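Local coordinates for hypothetical protein yfcE (Escherichia coli, PDB 1SU1) that is of unknown function but belongs to the calcineurin-like phosphoesterase superfamily and holds zinc ions at two neighbouring metal sites, at residues W55-G66 against H89-D99; A180-S191 against L195-I206. One frame throughout, in Å; residues are numbered along the deposited sequence.

Interaction 1: W55-G66 against H89-D99; sequences WLVILGDVLNHG and HKVIAVRGNCD. With ZN (zinc ion), chain E; SO4 (sulfate ion), chain G.
Leu56 to Ile58 pair in parallel with Val91 to Ala93, their axes 4.6 Å apart at 25°, through four backbone hydrogen bonds, from Leu56 N-Lys90 O to Val94 N-Ile58 O. At the start of this ladder Trp55 lays one ring face over Ile92, whose CD1 makes a CH-pi contact 4.0 Å from the centroid of the six-membered ring, while Lys90 O lies at the ring edge. Beyond the strands Asp99 binds the loop of Asp61: OD1 takes Val62 N at 2.8 Å on its syn lone pair, and OD2 accepts both Asp61 N (2.9 Å) and Gly96 N from the same face of the carboxylate. These three bonds fix the carboxylate's rotation. Asp61 OD2 (2.4 Å) and Asn97 OD1 (2.2 Å) bind one zinc ion, completed by His129, His151 and a sulfate oxygen. With CG between its own backbone N and carbonyl carbon (chi1 63°), Asn97 also gives a hydrogen bond from ND2 to sulfate O3. Zinc ligands on loops after the strands are characteristic of this metallophosphoesterase fold. In this beta-alpha-beta unit helix 77-85 packs on Val62 and Leu63, strand 27-31 flanks strand 55-58, and Phe48 of helix 38-51 touches Leu56 and Lys90.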
loop_
_atom_site.group_PDB
_atom_site.type_symbol
_atom_site.label_atom_id
_atom_site.label_comp_id
_atom_site.label_asym_id
_atom_site.label_seq_id
_atom_site.Cartn_x
_atom_site.Cartn_y
_atom_site.Cartn_z
ATOM N N TRP A 55 21.576 -14.046 -11.686
ATOM C CA TRP A 55 21.026 -13.236 -10.591
ATOM C C TRP A 55 20.864 -13.989 -9.277
ATOM O O TRP A 55 20.731 -15.208 -9.265
ATOM C CB TRP A 55 19.628 -12.691 -10.953
ATOM C CG TRP A 55 19.546 -11.906 -12.216
ATOM C CD1 TRP A 55 19.265 -12.380 -13.464
ATOM C CD2 TRP A 55 19.773 -10.506 -12.359
ATOM N NE1 TRP A 55 19.301 -11.354 -14.383
ATOM C CE2 TRP A 55 19.609 -10.188 -13.727
ATOM C CE3 TRP A 55 20.086 -9.480 -11.460
ATOM C CZ2 TRP A 55 19.768 -8.891 -14.225
ATOM C CZ3 TRP A 55 20.243 -8.183 -11.952
ATOM C CH2 TRP A 55 20.079 -7.903 -13.325
ATOM N N LEU A 56 20.868 -13.249 -8.172
ATOM C CA LEU A 56 20.617 -13.842 -6.861
ATOM C C LEU A 56 19.188 -13.396 -6.534
ATOM O O LEU A 56 18.929 -12.198 -6.358
ATOM C CB LEU A 56 21.563 -13.295 -5.789
ATOM C CG LEU A 56 21.161 -13.716 -4.360
ATOM C CD1 LEU A 56 21.154 -15.238 -4.235
ATOM C CD2 LEU A 56 22.115 -13.113 -3.350
ATOM N N VAL A 57 18.270 -14.350 -6.462
ATOM C CA VAL A 57 16.878 -14.043 -6.181
ATOM C C VAL A 57 16.488 -14.234 -4.715
ATOM O O VAL A 57 16.367 -15.368 -4.228
ATOM C CB VAL A 57 15.952 -14.898 -7.076
ATOM C CG1 VAL A 57 14.495 -14.536 -6.829
ATOM C CG2 VAL A 57 16.321 -14.693 -8.541
ATOM N N ILE A 58 16.271 -13.114 -4.031
ATOM C CA ILE A 58 15.887 -13.110 -2.622
ATOM C C ILE A 58 14.362 -13.027 -2.477
ATOM O O ILE A 58 13.745 -12.031 -2.870
ATOM C CB ILE A 58 16.586 -11.931 -1.906
ATOM C CG1 ILE A 58 18.109 -12.143 -1.983
ATOM C CG2 ILE A 58 16.116 -11.818 -0.460
ATOM C CD1 ILE A 58 18.940 -11.111 -1.245
ATOM N N LEU A 59 13.765 -14.072 -1.902
ATOM C CA LEU A 59 12.316 -14.154 -1.745
ATOM C C LEU A 59 11.682 -13.512 -0.502
ATOM O O LEU A 59 10.555 -13.864 -0.129
ATOM C CB LEU A 59 11.872 -15.616 -1.841
ATOM C CG LEU A 59 12.227 -16.347 -3.144
ATOM C CD1 LEU A 59 11.919 -17.830 -2.995
ATOM C CD2 LEU A 59 11.450 -15.751 -4.332
ATOM N N GLY A 60 12.390 -12.593 0.154
ATOM C CA GLY A 60 11.793 -11.915 1.301
ATOM C C GLY A 60 12.114 -12.303 2.741
ATOM O O GLY A 60 12.441 -13.460 3.038
ATOM N N ASP A 61 11.962 -11.317 3.630
ATOM C CA ASP A 61 12.226 -11.425 5.067
ATOM C C ASP A 61 13.742 -11.495 5.240
ATOM O O ASP A 61 14.323 -12.532 5.602
ATOM C CB ASP A 61 11.489 -12.635 5.650
ATOM C CG ASP A 61 9.977 -12.412 5.714
ATOM O OD1 ASP A 61 9.487 -11.556 4.945
ATOM O OD2 ASP A 61 9.282 -13.087 6.501
ATOM N N VAL A 62 14.340 -10.344 4.942
ATOM C CA VAL A 62 15.766 -10.119 4.938
ATOM C C VAL A 62 16.468 -9.852 6.278
ATOM O O VAL A 62 17.334 -10.629 6.678
ATOM C CB VAL A 62 16.065 -8.967 3.955
ATOM C CG1 VAL A 62 17.554 -8.840 3.707
ATOM C CG2 VAL A 62 15.316 -9.209 2.641
ATOM N N LEU A 63 16.096 -8.774 6.968
ATOM C CA LEU A 63 16.756 -8.407 8.222
ATOM C C LEU A 63 16.053 -8.673 9.546
ATOM O O LEU A 63 16.702 -9.000 10.547
ATOM C CB LEU A 63 17.131 -6.931 8.174
ATOM C CG LEU A 63 17.865 -6.490 6.908
ATOM C CD1 LEU A 63 18.052 -4.984 6.926
ATOM C CD2 LEU A 63 19.216 -7.206 6.823
ATOM N N ASN A 64 14.734 -8.521 9.571
ATOM C CA ASN A 64 13.973 -8.722 10.803
ATOM C C ASN A 64 13.763 -10.205 11.123
ATOM O O ASN A 64 13.410 -11.002 10.247
ATOM C CB ASN A 64 12.640 -7.958 10.680
ATOM C CG ASN A 64 11.650 -8.284 11.774
ATOM O OD1 ASN A 64 11.992 -8.380 12.954
ATOM N ND2 ASN A 64 10.395 -8.432 11.382
ATOM N N HIS A 65 14.003 -10.576 12.379
ATOM C CA HIS A 65 13.835 -11.962 12.799
ATOM C C HIS A 65 12.370 -12.386 12.776
ATOM O O HIS A 65 12.059 -13.562 12.573
ATOM C CB HIS A 65 14.417 -12.168 14.207
ATOM C CG HIS A 65 13.731 -11.375 15.277
ATOM N ND1 HIS A 65 12.701 -11.883 16.038
ATOM C CD2 HIS A 65 13.929 -10.106 15.715
ATOM C CE1 HIS A 65 12.294 -10.967 16.899
ATOM N NE2 HIS A 65 13.022 -9.878 16.725
ATOM N N GLY A 66 11.477 -11.420 12.968
ATOM C CA GLY A 66 10.061 -11.725 12.989
ATOM C C GLY A 66 9.607 -11.832 14.432
ATOM O O GLY A 66 10.168 -12.617 15.191
ATOM N N HIS A 89 23.965 -4.845 -7.261
ATOM C CA HIS A 89 23.703 -4.833 -8.695
ATOM C C HIS A 89 23.281 -6.169 -9.306
ATOM O O HIS A 89 22.939 -6.232 -10.490
ATOM C CB HIS A 89 24.929 -4.295 -9.441
ATOM C CG HIS A 89 26.183 -5.076 -9.192
ATOM N ND1 HIS A 89 26.712 -5.252 -7.930
ATOM C CD2 HIS A 89 27.012 -5.727 -10.041
ATOM C CE1 HIS A 89 27.812 -5.979 -8.015
ATOM N NE2 HIS A 89 28.018 -6.280 -9.284
ATOM N N LYS A 90 23.283 -7.238 -8.520
ATOM C CA LYS A 90 22.887 -8.534 -9.060
ATOM C C LYS A 90 21.740 -9.193 -8.309
ATOM O O LYS A 90 21.458 -10.376 -8.506
ATOM C CB LYS A 90 24.090 -9.479 -9.111
ATOM C CG LYS A 90 25.106 -9.086 -10.177
ATOM C CD LYS A 90 26.245 -10.067 -10.265
ATOM C CE LYS A 90 27.121 -9.767 -11.468
ATOM N NZ LYS A 90 28.316 -10.659 -11.527
ATOM N N VAL A 91 21.076 -8.425 -7.454
ATOM C CA VAL A 91 19.956 -8.957 -6.689
ATOM C C VAL A 91 18.591 -8.589 -7.279
ATOM O O VAL A 91 18.385 -7.470 -7.755
ATOM C CB VAL A 91 19.981 -8.451 -5.228
ATOM C CG1 VAL A 91 18.760 -8.977 -4.472
ATOM C CG2 VAL A 91 21.261 -8.910 -4.534
ATOM N N ILE A 92 17.684 -9.562 -7.241
ATOM C CA ILE A 92 16.300 -9.432 -7.685
ATOM C C ILE A 92 15.525 -9.927 -6.456
ATOM O O ILE A 92 15.602 -11.107 -6.116
ATOM C CB ILE A 92 15.962 -10.379 -8.870
ATOM C CG1 ILE A 92 16.818 -10.050 -10.096
ATOM C CG2 ILE A 92 14.474 -10.272 -9.205
ATOM C CD1 ILE A 92 16.606 -8.664 -10.660
ATOM N N ALA A 93 14.791 -9.044 -5.785
ATOM C CA ALA A 93 14.052 -9.446 -4.587
ATOM C C ALA A 93 12.554 -9.112 -4.596
ATOM O O ALA A 93 12.085 -8.329 -5.416
ATOM C CB ALA A 93 14.710 -8.803 -3.361
ATOM N N VAL A 94 11.811 -9.731 -3.681
ATOM C CA VAL A 94 10.381 -9.480 -3.515
ATOM C C VAL A 94 10.113 -9.329 -2.018
ATOM O O VAL A 94 10.762 -9.979 -1.188
ATOM C CB VAL A 94 9.487 -10.614 -4.094
ATOM C CG1 VAL A 94 9.545 -10.593 -5.614
ATOM C CG2 VAL A 94 9.927 -11.977 -3.556
ATOM N N ARG A 95 9.149 -8.470 -1.690
ATOM C CA ARG A 95 8.784 -8.144 -0.314
ATOM C C ARG A 95 8.202 -9.262 0.544
ATOM O O ARG A 95 7.263 -9.950 0.132
ATOM C CB ARG A 95 7.802 -6.954 -0.319
ATOM C CG ARG A 95 7.655 -6.257 1.024
ATOM C CD ARG A 95 6.648 -5.109 0.967
ATOM N NE ARG A 95 5.257 -5.566 0.961
ATOM C CZ ARG A 95 4.432 -5.454 -0.080
ATOM N NH1 ARG A 95 4.854 -4.907 -1.212
ATOM N NH2 ARG A 95 3.177 -5.880 0.016
ATOM N N GLY A 96 8.760 -9.420 1.749
ATOM C CA GLY A 96 8.268 -10.420 2.686
ATOM C C GLY A 96 7.451 -9.736 3.777
ATOM O O GLY A 96 7.617 -8.537 3.990
ATOM N N ASN A 97 6.593 -10.475 4.474
ATOM C CA ASN A 97 5.761 -9.883 5.523
ATOM C C ASN A 97 6.537 -9.252 6.673
ATOM O O ASN A 97 5.973 -8.468 7.445
ATOM C CB ASN A 97 4.818 -10.939 6.093
ATOM C CG ASN A 97 5.569 -12.069 6.754
ATOM O OD1 ASN A 97 6.578 -12.513 6.233
ATOM N ND2 ASN A 97 5.089 -12.533 7.903
ATOM N N CYS A 98 7.819 -9.594 6.801
ATOM C CA CYS A 98 8.635 -9.045 7.880
ATOM C C CYS A 98 9.513 -7.881 7.442
ATOM O O CYS A 98 10.149 -7.232 8.281
ATOM C CB CYS A 98 9.518 -10.137 8.508
ATOM S SG CYS A 98 8.645 -11.505 9.296
ATOM N N ASP A 99 9.560 -7.603 6.141
ATOM C CA ASP A 99 10.379 -6.488 5.667
ATOM C C ASP A 99 9.638 -5.154 5.823
ATOM O O ASP A 99 8.433 -5.082 5.594
ATOM C CB ASP A 99 10.772 -6.702 4.203
ATOM C CG ASP A 99 11.569 -7.997 3.993
ATOM O OD1 ASP A 99 12.315 -8.397 4.919
ATOM O OD2 ASP A 99 11.462 -8.602 2.902
HETATM ZN ZN ZN E . 7.524 -14.536 5.929
HETATM S S SO4 G . 7.442 -15.644 9.035
HETATM O O1 SO4 G . 6.673 -16.664 8.299
HETATM O O2 SO4 G . 8.203 -14.852 8.074
HETATM O O3 SO4 G . 6.558 -14.710 9.771
HETATM O O4 SO4 G . 8.367 -16.312 9.980
HETATM O O HOH W 1 13.551 -7.467 6.957
#

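Interaction 2: A180-S191 against L195-I206; sequences ASYGMLDNDVLS and LNDQSIIAQVAI
Tyr182 meets Leu195 obliquely, ring carbon CD1 lying 3.7 Å from Leu195 CD2. Tyr182 CG sits between its backbone N and carbonyl carbon (chi1 68°), and the ring reaches across to the loop of 195-198, where the hydroxyl comes near the extended side chain of Gln198. Leu47 of helix 38-51 touches Tyr182, Leu195 and Gln198 alike. Beside them Leu195 N donates to Ala180 O at 2.8 Å, tying the residue just before strand 181-186 to the loop that follows strand 189-194, and Ile201 CD1 rests 3.7 Å from Ser181 CB. The OG of Ser181 is bonded elsewhere, to Pro168 O. The rest of the contact is an antiparallel beta hairpin, strand 189-194 returning as 200-205, with a classic beta bulge where Ile201 and Ala202 both face Val192. Leu190 and Val204 form a hydrogen-bonded pair: Leu190 N gives a nearly straight bond to Val204 O (172°), and Val204 N returns one to Leu190 O. Next to it Ile206 N binds Asp188 O at 3.1 Å. On the face of Val189, Ser191 and Gln203, the glutamine chain runs extended beyond CG and gives a hydrogen bond from NE2 to Ser191 OG (3.2 Å), the serine oxygen lying in the amide plane. On the other face Leu190 CB packs against Val204 CG1, while Leu190 CD1 also meets Ile206 CG2, just past the strand, at 4.2 Å.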
loop_
_atom_site.group_PDB
_atom_site.type_symbol
_atom_site.label_atom_id
_atom_site.label_comp_id
_atom_site.label_asym_id
_atom_site.label_seq_id
_atom_site.Cartn_x
_atom_site.Cartn_y
_atom_site.Cartn_z
ATOM N N ALA A 180 19.065 -26.212 6.783
ATOM C CA ALA A 180 18.977 -24.863 6.247
ATOM C C ALA A 180 19.214 -25.063 4.750
ATOM O O ALA A 180 20.078 -25.869 4.368
ATOM C CB ALA A 180 20.065 -23.986 6.847
ATOM N N SER A 181 18.470 -24.347 3.903
ATOM C CA SER A 181 18.615 -24.526 2.453
ATOM C C SER A 181 18.507 -23.290 1.556
ATOM O O SER A 181 18.146 -22.206 2.004
ATOM C CB SER A 181 17.595 -25.567 1.973
ATOM O OG SER A 181 16.300 -25.309 2.517
ATOM N N TYR A 182 18.866 -23.477 0.287
ATOM C CA TYR A 182 18.785 -22.442 -0.731
ATOM C C TYR A 182 18.265 -23.133 -1.986
ATOM O O TYR A 182 17.990 -24.330 -1.955
ATOM C CB TYR A 182 20.146 -21.771 -0.992
ATOM C CG TYR A 182 21.220 -22.621 -1.647
ATOM C CD1 TYR A 182 21.844 -23.661 -0.952
ATOM C CD2 TYR A 182 21.669 -22.329 -2.938
ATOM C CE1 TYR A 182 22.892 -24.389 -1.530
ATOM C CE2 TYR A 182 22.711 -23.047 -3.524
ATOM C CZ TYR A 182 23.321 -24.073 -2.811
ATOM O OH TYR A 182 24.356 -24.770 -3.383
ATOM N N GLY A 183 18.119 -22.397 -3.084
ATOM C CA GLY A 183 17.601 -23.017 -4.294
ATOM C C GLY A 183 18.358 -22.610 -5.531
ATOM O O GLY A 183 19.111 -21.644 -5.520
ATOM N N MET A 184 18.164 -23.354 -6.609
ATOM C CA MET A 184 18.856 -23.058 -7.852
ATOM C C MET A 184 18.012 -23.470 -9.054
ATOM O O MET A 184 17.246 -24.430 -8.989
ATOM C CB MET A 184 20.194 -23.818 -7.900
ATOM C CG MET A 184 21.189 -23.319 -8.942
ATOM S SD MET A 184 22.054 -21.813 -8.429
ATOM C CE MET A 184 22.367 -22.175 -6.706
ATOM N N LEU A 185 18.150 -22.725 -10.143
ATOM C CA LEU A 185 17.459 -23.046 -11.382
ATOM C C LEU A 185 18.607 -23.242 -12.352
ATOM O O LEU A 185 19.426 -22.341 -12.530
ATOM C CB LEU A 185 16.577 -21.877 -11.852
ATOM C CG LEU A 185 15.658 -21.975 -13.094
ATOM C CD1 LEU A 185 16.191 -21.092 -14.210
ATOM C CD2 LEU A 185 15.497 -23.407 -13.561
ATOM N N ASP A 186 18.710 -24.428 -12.933
ATOM C CA ASP A 186 19.763 -24.666 -13.895
ATOM C C ASP A 186 19.086 -25.078 -15.185
ATOM O O ASP A 186 18.917 -26.270 -15.477
ATOM C CB ASP A 186 20.732 -25.742 -13.408
ATOM C CG ASP A 186 21.944 -25.880 -14.319
ATOM O OD1 ASP A 186 22.448 -24.836 -14.807
ATOM O OD2 ASP A 186 22.396 -27.026 -14.548
ATOM N N ASN A 187 18.660 -24.057 -15.923
ATOM C CA ASN A 187 17.975 -24.217 -17.196
ATOM C C ASN A 187 16.572 -24.817 -17.067
ATOM O O ASN A 187 15.587 -24.080 -17.153
ATOM C CB ASN A 187 18.846 -25.039 -18.147
ATOM C CG ASN A 187 20.231 -24.429 -18.327
ATOM O OD1 ASN A 187 20.366 -23.229 -18.575
ATOM N ND2 ASN A 187 21.265 -25.255 -18.199
ATOM N N ASP A 188 16.463 -26.128 -16.848
ATOM C CA ASP A 188 15.147 -26.752 -16.727
ATOM C C ASP A 188 14.867 -27.542 -15.449
ATOM O O ASP A 188 13.883 -28.279 -15.384
ATOM C CB ASP A 188 14.872 -27.654 -17.929
ATOM C CG ASP A 188 15.903 -28.767 -18.074
ATOM O OD1 ASP A 188 16.351 -29.307 -17.034
ATOM O OD2 ASP A 188 16.258 -29.112 -19.226
ATOM N N VAL A 189 15.716 -27.397 -14.436
ATOM C CA VAL A 189 15.488 -28.106 -13.179
ATOM C C VAL A 189 15.601 -27.155 -12.000
ATOM O O VAL A 189 16.473 -26.292 -11.976
ATOM C CB VAL A 189 16.498 -29.284 -12.977
ATOM C CG1 VAL A 189 16.239 -29.961 -11.629
ATOM C CG2 VAL A 189 16.359 -30.305 -14.110
ATOM N N LEU A 190 14.694 -27.304 -11.038
ATOM C CA LEU A 190 14.704 -26.474 -9.842
ATOM C C LEU A 190 15.087 -27.371 -8.666
ATOM O O LEU A 190 14.434 -28.386 -8.421
ATOM C CB LEU A 190 13.320 -25.867 -9.596
ATOM C CG LEU A 190 12.924 -24.666 -10.464
ATOM C CD1 LEU A 190 11.417 -24.461 -10.399
ATOM C CD2 LEU A 190 13.670 -23.427 -9.983
ATOM N N SER A 191 16.116 -26.979 -7.920
ATOM C CA SER A 191 16.585 -27.796 -6.795
ATOM C C SER A 191 16.699 -27.084 -5.454
ATOM O O SER A 191 17.159 -25.944 -5.379
ATOM C CB SER A 191 17.972 -28.386 -7.117
ATOM O OG SER A 191 17.971 -29.130 -8.325
ATOM N N LEU A 195 22.425 -26.009 2.765
ATOM C CA LEU A 195 23.458 -24.978 2.815
ATOM C C LEU A 195 24.842 -25.476 3.272
ATOM O O LEU A 195 25.861 -24.946 2.816
ATOM C CB LEU A 195 23.030 -23.823 3.727
ATOM C CG LEU A 195 22.680 -22.479 3.077
ATOM C CD1 LEU A 195 22.769 -21.404 4.146
ATOM C CD2 LEU A 195 23.640 -22.130 1.940
ATOM N N ASN A 196 24.883 -26.458 4.176
ATOM C CA ASN A 196 26.163 -26.977 4.648
ATOM C C ASN A 196 26.737 -28.047 3.706
ATOM O O ASN A 196 27.797 -27.863 3.118
ATOM C CB ASN A 196 26.026 -27.551 6.073
ATOM C CG ASN A 196 24.796 -28.438 6.247
ATOM O OD1 ASN A 196 24.447 -29.218 5.364
ATOM N ND2 ASN A 196 24.148 -28.333 7.410
ATOM N N ASP A 197 26.002 -29.142 3.564
ATOM C CA ASP A 197 26.377 -30.299 2.757
ATOM C C ASP A 197 26.412 -30.066 1.249
ATOM O O ASP A 197 27.217 -30.673 0.531
ATOM C CB ASP A 197 25.373 -31.427 3.016
ATOM C CG ASP A 197 25.973 -32.583 3.773
ATOM O OD1 ASP A 197 25.357 -33.044 4.758
ATOM O OD2 ASP A 197 27.070 -33.048 3.382
ATOM N N GLN A 198 25.513 -29.206 0.774
ATOM C CA GLN A 198 25.338 -28.940 -0.659
ATOM C C GLN A 198 24.698 -30.178 -1.270
ATOM O O GLN A 198 24.872 -30.472 -2.442
ATOM C CB GLN A 198 26.663 -28.626 -1.360
ATOM C CG GLN A 198 26.840 -27.148 -1.670
ATOM C CD GLN A 198 27.852 -26.878 -2.772
ATOM O OE1 GLN A 198 27.492 -26.412 -3.856
ATOM N NE2 GLN A 198 29.126 -27.163 -2.500
ATOM N N SER A 199 23.960 -30.908 -0.442
ATOM C CA SER A 199 23.275 -32.107 -0.885
ATOM C C SER A 199 21.846 -31.747 -1.304
ATOM O O SER A 199 21.262 -30.787 -0.787
ATOM C CB SER A 199 23.251 -33.151 0.234
ATOM O OG SER A 199 22.660 -32.644 1.408
ATOM N N ILE A 200 21.296 -32.526 -2.237
ATOM C CA ILE A 200 19.957 -32.304 -2.769
ATOM C C ILE A 200 18.830 -32.708 -1.824
ATOM O O ILE A 200 18.671 -33.887 -1.511
ATOM C CB ILE A 200 19.742 -33.083 -4.079
ATOM C CG1 ILE A 200 20.886 -32.807 -5.062
ATOM C CG2 ILE A 200 18.381 -32.712 -4.671
ATOM C CD1 ILE A 200 21.094 -31.347 -5.422
ATOM N N ILE A 201 18.036 -31.729 -1.394
ATOM C CA ILE A 201 16.910 -31.990 -0.498
ATOM C C ILE A 201 15.652 -32.319 -1.309
ATOM O O ILE A 201 14.822 -33.135 -0.899
ATOM C CB ILE A 201 16.638 -30.762 0.392
ATOM C CG1 ILE A 201 17.828 -30.542 1.331
ATOM C CG2 ILE A 201 15.348 -30.955 1.186
ATOM C CD1 ILE A 201 17.753 -29.263 2.137
ATOM N N ALA A 202 15.521 -31.685 -2.471
ATOM C CA ALA A 202 14.363 -31.896 -3.343
ATOM C C ALA A 202 14.620 -31.228 -4.680
ATOM O O ALA A 202 15.342 -30.235 -4.751
ATOM C CB ALA A 202 13.118 -31.308 -2.699
ATOM N N GLN A 203 14.057 -31.778 -5.747
ATOM C CA GLN A 203 14.242 -31.180 -7.061
ATOM C C GLN A 203 13.125 -31.605 -8.016
ATOM O O GLN A 203 12.518 -32.671 -7.856
ATOM C CB GLN A 203 15.626 -31.541 -7.635
ATOM C CG GLN A 203 15.908 -33.029 -7.728
ATOM C CD GLN A 203 17.328 -33.365 -8.233
ATOM O OE1 GLN A 203 17.646 -34.530 -8.449
ATOM N NE2 GLN A 203 18.165 -32.345 -8.434
ATOM N N VAL A 204 12.842 -30.760 -9.004
ATOM C CA VAL A 204 11.791 -31.071 -9.962
ATOM C C VAL A 204 12.194 -30.556 -11.328
ATOM O O VAL A 204 12.817 -29.496 -11.447
ATOM C CB VAL A 204 10.426 -30.436 -9.523
ATOM C CG1 VAL A 204 10.534 -28.910 -9.490
ATOM C CG2 VAL A 204 9.306 -30.880 -10.458
ATOM N N ALA A 205 11.874 -31.330 -12.357
ATOM C CA ALA A 205 12.181 -30.928 -13.725
ATOM C C ALA A 205 10.893 -30.313 -14.270
ATOM O O ALA A 205 9.823 -30.915 -14.184
ATOM C CB ALA A 205 12.572 -32.130 -14.566
ATOM N N ILE A 206 10.998 -29.121 -14.835
ATOM C CA ILE A 206 9.824 -28.443 -15.361
ATOM C C ILE A 206 9.662 -28.524 -16.883
ATOM O O ILE A 206 8.921 -27.744 -17.466
ATOM C CB ILE A 206 9.820 -26.957 -14.941
ATOM C CG1 ILE A 206 11.048 -26.240 -15.513
ATOM C CG2 ILE A 206 9.798 -26.852 -13.412
ATOM C CD1 ILE A 206 11.142 -24.768 -15.140
#

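Interactions 1 and 2 occupy the two ends of one mixed six-stranded sheet, ordered 91-93, 55-58, 27-31, 181-186, 189-194 and 200-205. Their centres lie about 19 Å apart and their nearest atoms about 7 Å, without touching; strand 27-31 separates them, bonded to 55-58 on one flank and to 181-186 on the other. They come in series along the chain, the parallel beta-alpha-beta unit of interaction 1 closing before the C-terminal hairpin of interaction 2 opens. Helix 38-51 packs against both. The zinc ligands Asp61 and Asn97 belong to interaction 1, whereas interaction 2 carries the sheet on, antiparallel, to strand 200-205, the outermost on that side within this chain.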